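Local coordinates for oxidized polyvinyl alcohol hydrolase (Pseudomonas sp. VM15C, PDB 3WWC), which hydrolyses beta-diketones such as 4,6-nonanedione and oxidized polyvinyl alcohol, the second step in the breakdown of polyvinyl alcohol, at residues A91-T96 / A317-A322; G245-M250 / P290-V295. The protein carries 1 engineered substitution. One frame throughout, in Å; residues are numbered along the deposited sequence.

How the contacts relate
Contact 2 lies within the central mixed beta sheet of an alpha/beta hydrolase fold, and contact 1 flanks it, their centres about 17 Å apart. Contact 1 ties the loop before strand 96-100 to the later part of helix 310-322, while contact 2 is the parallel pairing of strands 247-253 and 292-298 within the sheet. Along the chain the order is 91-96, 245-250, 290-295, 317-322, so both strands of contact 2 fall between the halves of contact 1. They meet directly: Thr320 and Leu321 of the helix pack on Ile248 and Met250. Helix 310-322 therefore lies over strand 247-253 and also reaches the loop leading into strand 96-100.

Contact 1 of 2, residues A91-T96 / A317-A322; sequences ADHGYT and ALDTLA
The carboxylate of Asp319 is shared by two aromatic side chains, His93 and Tyr95. His93 meets it at the edge of its ring: its NE2 donates to OD2 of Asp319 at 2.7 Å with a nearly straight N-H...O angle of 172°. That oxygen is reached on its syn side and lies almost in the imidazole plane, the ring and carboxylate being nearly coplanar. CG of His93 stands trans to the backbone N (chi1 -159°), which carries the ring out to the helix. The Tyr95 hydroxyl donates to OD1 of Asp319, again 2.7 Å away, and OD1 accepts through its anti lone pair. One bond to each oxygen limits rotation of the carboxylate, and its negative charge would probably favour a protonated imidazole. Leu318 lies over one face of the Tyr95 ring, its CB 4.2 Å from the ring centroid in a CH-pi contact, whereas Ala322 CB touches OH of Tyr95 at the ring edge (3.4 Å). Phenylalanine in place of Tyr95 would probably leave Asp319 OD1 without this donor while keeping much of the packing on Leu318. Beyond the pair, Tyr95 rests on Pro63 and Leu318 on Trp65, both of strand 62-68, and Ala317, Thr320 and Leu321 of helix 310-322 pack on strand 247-253.

Contact 2 of 2, residues G245-M250 / P290-V295; sequences GPLIVM and PDVVHV
Strands 247-250 and 292-295 run parallel, 12° between their directions and 4.6 Å between their axes, with Leu247 beside Val292 and Met250 beside Val295. Leu247 and Val249 each give an N-H and a C=O to the partner strand, from Leu247 N to Asp291 O (3.1 Å) through to Val295 N to Val249 O (2.8 Å). CA-H...O contacts, such as Pro246 CA to Asp291 O, add to this ladder. Ile248, Val293, Met250 and Val295 share one face. Ile248 and Val293 lie alongside each other, CD1 of the isoleucine 4.0 Å from CG1 of the valine. Met250 lies alongside Val295 in the same manner, its CG 4.1 Å from CB of the valine; the bend at chi3 (-75°) brings its CE near Val295 CG1. Leu247, Val292, Val249 and His294 occupy the other face, where Val249 CG2 meets Val292 CG1 at 4.1 Å. There the His294 ring passes over Val249 O, its CD2 3.5 Å from that oxygen. The buried imidazole is satisfied at both nitrogens, by Thr251 OG1 at NE2 and Gly347 O at ND1. His294 also touches Ser283, a residue assigned by similarity to the charge relay system. Helix 275-288 covers the Val249-His294 face, helix 310-322 packs on Ile248 and Met250, and strand 196-200 continues the sheet beyond strand 247-253.

Contact 1 of 2, residues A91-T96 / A317-A322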
loop_
_atom_site.group_PDB
_atom_site.type_symbol
_atom_site.label_atom_id
_atom_site.label_comp_id
_atom_site.label_asym_id
_atom_site.label_seq_id
_atom_site.Cartn_x
_atom_site.Cartn_y
_atom_site.Cartn_z
ATOM N N ALA A 91 8.360 6.853 14.133
ATOM C CA ALA A 91 9.341 6.229 15.019
ATOM C C ALA A 91 9.269 6.902 16.416
ATOM O O ALA A 91 9.438 6.229 17.414
ATOM C CB ALA A 91 10.808 6.340 14.427
ATOM N N ASP A 92 8.929 8.180 16.472
ATOM C CA ASP A 92 8.766 8.899 17.740
ATOM C C ASP A 92 7.468 8.432 18.389
ATOM O O ASP A 92 7.209 8.764 19.539
ATOM C CB ASP A 92 8.592 10.401 17.509
ATOM C CG ASP A 92 9.858 11.087 16.973
ATOM O OD1 ASP A 92 10.964 10.621 17.277
ATOM O OD2 ASP A 92 9.711 12.125 16.291
ATOM N N HIS A 93 6.656 7.667 17.642
ATOM C CA HIS A 93 5.372 7.153 18.140
ATOM C C HIS A 93 5.489 5.696 18.541
ATOM O O HIS A 93 4.477 5.063 18.837
ATOM C CB HIS A 93 4.318 7.322 17.073
ATOM C CG HIS A 93 2.916 7.300 17.611
ATOM N ND1 HIS A 93 2.515 8.188 18.594
ATOM C CD2 HIS A 93 1.864 6.464 17.394
ATOM C CE1 HIS A 93 1.284 7.887 18.974
ATOM N NE2 HIS A 93 0.866 6.848 18.266
ATOM N N GLY A 94 6.691 5.145 18.490
ATOM C CA GLY A 94 6.933 3.762 18.906
ATOM C C GLY A 94 6.870 2.690 17.832
ATOM O O GLY A 94 6.611 1.538 18.132
ATOM N N TYR A 95 7.122 3.060 16.578
ATOM C CA TYR A 95 7.132 2.096 15.501
ATOM C C TYR A 95 8.495 2.100 14.863
ATOM O O TYR A 95 9.102 3.159 14.761
ATOM C CB TYR A 95 6.121 2.451 14.361
ATOM C CG TYR A 95 4.682 2.342 14.798
ATOM C CD1 TYR A 95 4.123 3.311 15.631
ATOM C CD2 TYR A 95 3.929 1.248 14.455
ATOM C CE1 TYR A 95 2.821 3.167 16.136
ATOM C CE2 TYR A 95 2.622 1.095 14.938
ATOM C CZ TYR A 95 2.092 2.059 15.781
ATOM O OH TYR A 95 0.833 1.837 16.255
ATOM N N THR A 96 8.967 0.928 14.482
ATOM C CA THR A 96 10.215 0.885 13.727
ATOM C C THR A 96 9.780 1.048 12.255
ATOM O O THR A 96 8.999 0.262 11.701
ATOM C CB THR A 96 10.980 -0.387 13.982
ATOM O OG1 THR A 96 11.570 -0.261 15.289
ATOM C CG2 THR A 96 12.116 -0.534 12.997
ATOM N N ALA A 317 -4.215 6.077 12.571
ATOM C CA ALA A 317 -4.285 4.916 11.661
ATOM C C ALA A 317 -3.349 3.805 12.088
ATOM O O ALA A 317 -3.774 2.645 12.159
ATOM C CB ALA A 317 -3.952 5.382 10.190
ATOM N N LEU A 318 -2.082 4.113 12.404
ATOM C CA LEU A 318 -1.170 3.049 12.795
ATOM C C LEU A 318 -1.555 2.430 14.107
ATOM O O LEU A 318 -1.492 1.213 14.227
ATOM C CB LEU A 318 0.285 3.558 12.821
ATOM C CG LEU A 318 1.125 3.227 11.539
ATOM C CD1 LEU A 318 1.325 1.728 11.297
ATOM C CD2 LEU A 318 0.427 3.878 10.359
ATOM N N ASP A 319 -2.012 3.221 15.065
ATOM C CA ASP A 319 -2.417 2.626 16.334
ATOM C C ASP A 319 -3.669 1.792 16.169
ATOM O O ASP A 319 -3.854 0.815 16.918
ATOM C CB ASP A 319 -2.641 3.711 17.394
ATOM C CG ASP A 319 -1.356 4.414 17.785
ATOM O OD1 ASP A 319 -0.261 3.990 17.399
ATOM O OD2 ASP A 319 -1.433 5.456 18.494
ATOM N N THR A 320 -4.543 2.129 15.208
ATOM C CA THR A 320 -5.740 1.326 14.932
ATOM C C THR A 320 -5.295 -0.006 14.337
ATOM O O THR A 320 -5.765 -1.092 14.763
ATOM C CB THR A 320 -6.634 2.041 13.938
ATOM O OG1 THR A 320 -7.197 3.216 14.571
ATOM C CG2 THR A 320 -7.781 1.114 13.484
ATOM N N LEU A 321 -4.363 0.019 13.370
ATOM C CA LEU A 321 -3.882 -1.256 12.828
ATOM C C LEU A 321 -3.219 -2.102 13.952
ATOM O O LEU A 321 -3.489 -3.312 14.070
ATOM C CB LEU A 321 -2.824 -1.024 11.707
ATOM C CG LEU A 321 -3.306 -0.222 10.504
ATOM C CD1 LEU A 321 -2.119 -0.152 9.528
ATOM C CD2 LEU A 321 -4.484 -0.893 9.806
ATOM N N ALA A 322 -2.402 -1.473 14.792
ATOM C CA ALA A 322 -1.697 -2.204 15.871
ATOM C C ALA A 322 -2.654 -2.770 16.929
ATOM O O ALA A 322 -2.293 -3.687 17.658
ATOM C CB ALA A 322 -0.644 -1.246 16.535
#

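Contact 2 of 2, residues G245-M250 / P290-V295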
loop_
_atom_site.group_PDB
_atom_site.type_symbol
_atom_site.label_atom_id
_atom_site.label_comp_id
_atom_site.label_asym_id
_atom_site.label_seq_id
_atom_site.Cartn_x
_atom_site.Cartn_y
_atom_site.Cartn_z
ATOM N N GLY A 245 -4.877 -14.718 4.545
ATOM C CA GLY A 245 -4.453 -14.803 5.931
ATOM C C GLY A 245 -5.076 -13.673 6.761
ATOM O O GLY A 245 -5.646 -12.703 6.212
ATOM N N PRO A 246 -4.939 -13.716 8.079
ATOM C CA PRO A 246 -5.519 -12.720 8.976
ATOM C C PRO A 246 -4.890 -11.343 8.841
ATOM O O PRO A 246 -3.664 -11.204 8.979
ATOM C CB PRO A 246 -5.271 -13.305 10.353
ATOM C CG PRO A 246 -5.002 -14.693 10.120
ATOM C CD PRO A 246 -4.305 -14.808 8.835
ATOM N N LEU A 247 -5.722 -10.324 8.614
ATOM C CA LEU A 247 -5.257 -8.965 8.406
ATOM C C LEU A 247 -6.210 -7.944 8.962
ATOM O O LEU A 247 -7.374 -8.238 9.227
ATOM C CB LEU A 247 -5.226 -8.640 6.887
ATOM C CG LEU A 247 -4.326 -9.487 5.984
ATOM C CD1 LEU A 247 -4.688 -9.174 4.503
ATOM C CD2 LEU A 247 -2.841 -9.202 6.249
ATOM N N ILE A 248 -5.691 -6.727 9.111
ATOM C CA ILE A 248 -6.534 -5.568 9.281
ATOM C C ILE A 248 -6.112 -4.627 8.136
ATOM O O ILE A 248 -4.925 -4.366 7.934
ATOM C CB ILE A 248 -6.458 -4.887 10.648
ATOM C CG1 ILE A 248 -7.264 -3.585 10.580
ATOM C CG2 ILE A 248 -4.993 -4.647 11.101
ATOM C CD1 ILE A 248 -7.576 -2.996 11.978
ATOM N N VAL A 249 -7.077 -4.189 7.336
ATOM C CA VAL A 249 -6.776 -3.316 6.204
ATOM C C VAL A 249 -7.594 -2.066 6.324
ATOM O O VAL A 249 -8.828 -2.120 6.518
ATOM C CB VAL A 249 -7.105 -4.008 4.870
ATOM C CG1 VAL A 249 -6.751 -3.095 3.686
ATOM C CG2 VAL A 249 -6.333 -5.351 4.774
ATOM N N MET A 250 -6.930 -0.930 6.202
ATOM C CA MET A 250 -7.607 0.380 6.263
ATOM C C MET A 250 -7.408 1.057 4.905
ATOM O O MET A 250 -6.297 1.471 4.573
ATOM C CB MET A 250 -6.993 1.241 7.363
ATOM C CG MET A 250 -7.775 2.562 7.490
ATOM S SD MET A 250 -7.054 3.649 8.803
ATOM C CE MET A 250 -7.627 2.796 10.245
ATOM N N PRO A 290 -13.303 -13.429 5.763
ATOM C CA PRO A 290 -13.617 -13.678 7.153
ATOM C C PRO A 290 -12.586 -13.403 8.188
ATOM O O PRO A 290 -12.940 -13.115 9.321
ATOM C CB PRO A 290 -14.060 -15.149 7.165
ATOM C CG PRO A 290 -13.255 -15.742 6.068
ATOM C CD PRO A 290 -13.286 -14.680 4.981
ATOM N N ASP A 291 -11.315 -13.496 7.806
ATOM C CA ASP A 291 -10.268 -13.236 8.764
ATOM C C ASP A 291 -9.637 -11.876 8.596
ATOM O O ASP A 291 -8.544 -11.628 9.072
ATOM C CB ASP A 291 -9.191 -14.312 8.680
ATOM C CG ASP A 291 -9.715 -15.663 9.062
ATOM O OD1 ASP A 291 -10.719 -15.705 9.829
ATOM O OD2 ASP A 291 -9.135 -16.685 8.608
ATOM N N VAL A 292 -10.347 -10.988 7.938
ATOM C CA VAL A 292 -9.858 -9.613 7.730
ATOM C C VAL A 292 -10.821 -8.601 8.316
ATOM O O VAL A 292 -12.035 -8.699 8.109
ATOM C CB VAL A 292 -9.744 -9.311 6.216
ATOM C CG1 VAL A 292 -9.301 -7.859 5.992
ATOM C CG2 VAL A 292 -8.760 -10.242 5.571
ATOM N N VAL A 293 -10.309 -7.623 9.061
ATOM C CA VAL A 293 -11.080 -6.475 9.541
ATOM C C VAL A 293 -10.788 -5.405 8.486
ATOM O O VAL A 293 -9.629 -5.085 8.269
ATOM C CB VAL A 293 -10.566 -5.973 10.906
ATOM C CG1 VAL A 293 -11.195 -4.615 11.267
ATOM C CG2 VAL A 293 -10.891 -6.994 11.993
ATOM N N HIS A 294 -11.806 -4.892 7.799
ATOM C CA HIS A 294 -11.573 -3.828 6.849
ATOM C C HIS A 294 -12.177 -2.545 7.379
ATOM O O HIS A 294 -13.330 -2.528 7.805
ATOM C CB HIS A 294 -12.209 -4.131 5.482
ATOM C CG HIS A 294 -11.915 -3.065 4.477
ATOM N ND1 HIS A 294 -12.716 -1.942 4.332
ATOM C CD2 HIS A 294 -10.795 -2.829 3.758
ATOM C CE1 HIS A 294 -12.089 -1.065 3.570
ATOM N NE2 HIS A 294 -10.923 -1.572 3.202
ATOM N N VAL A 295 -11.395 -1.473 7.364
ATOM C CA VAL A 295 -11.875 -0.188 7.801
ATOM C C VAL A 295 -11.881 0.736 6.551
ATOM O O VAL A 295 -10.843 0.867 5.879
ATOM C CB VAL A 295 -10.974 0.416 8.893
ATOM C CG1 VAL A 295 -11.523 1.789 9.257
ATOM C CG2 VAL A 295 -10.906 -0.484 10.169
#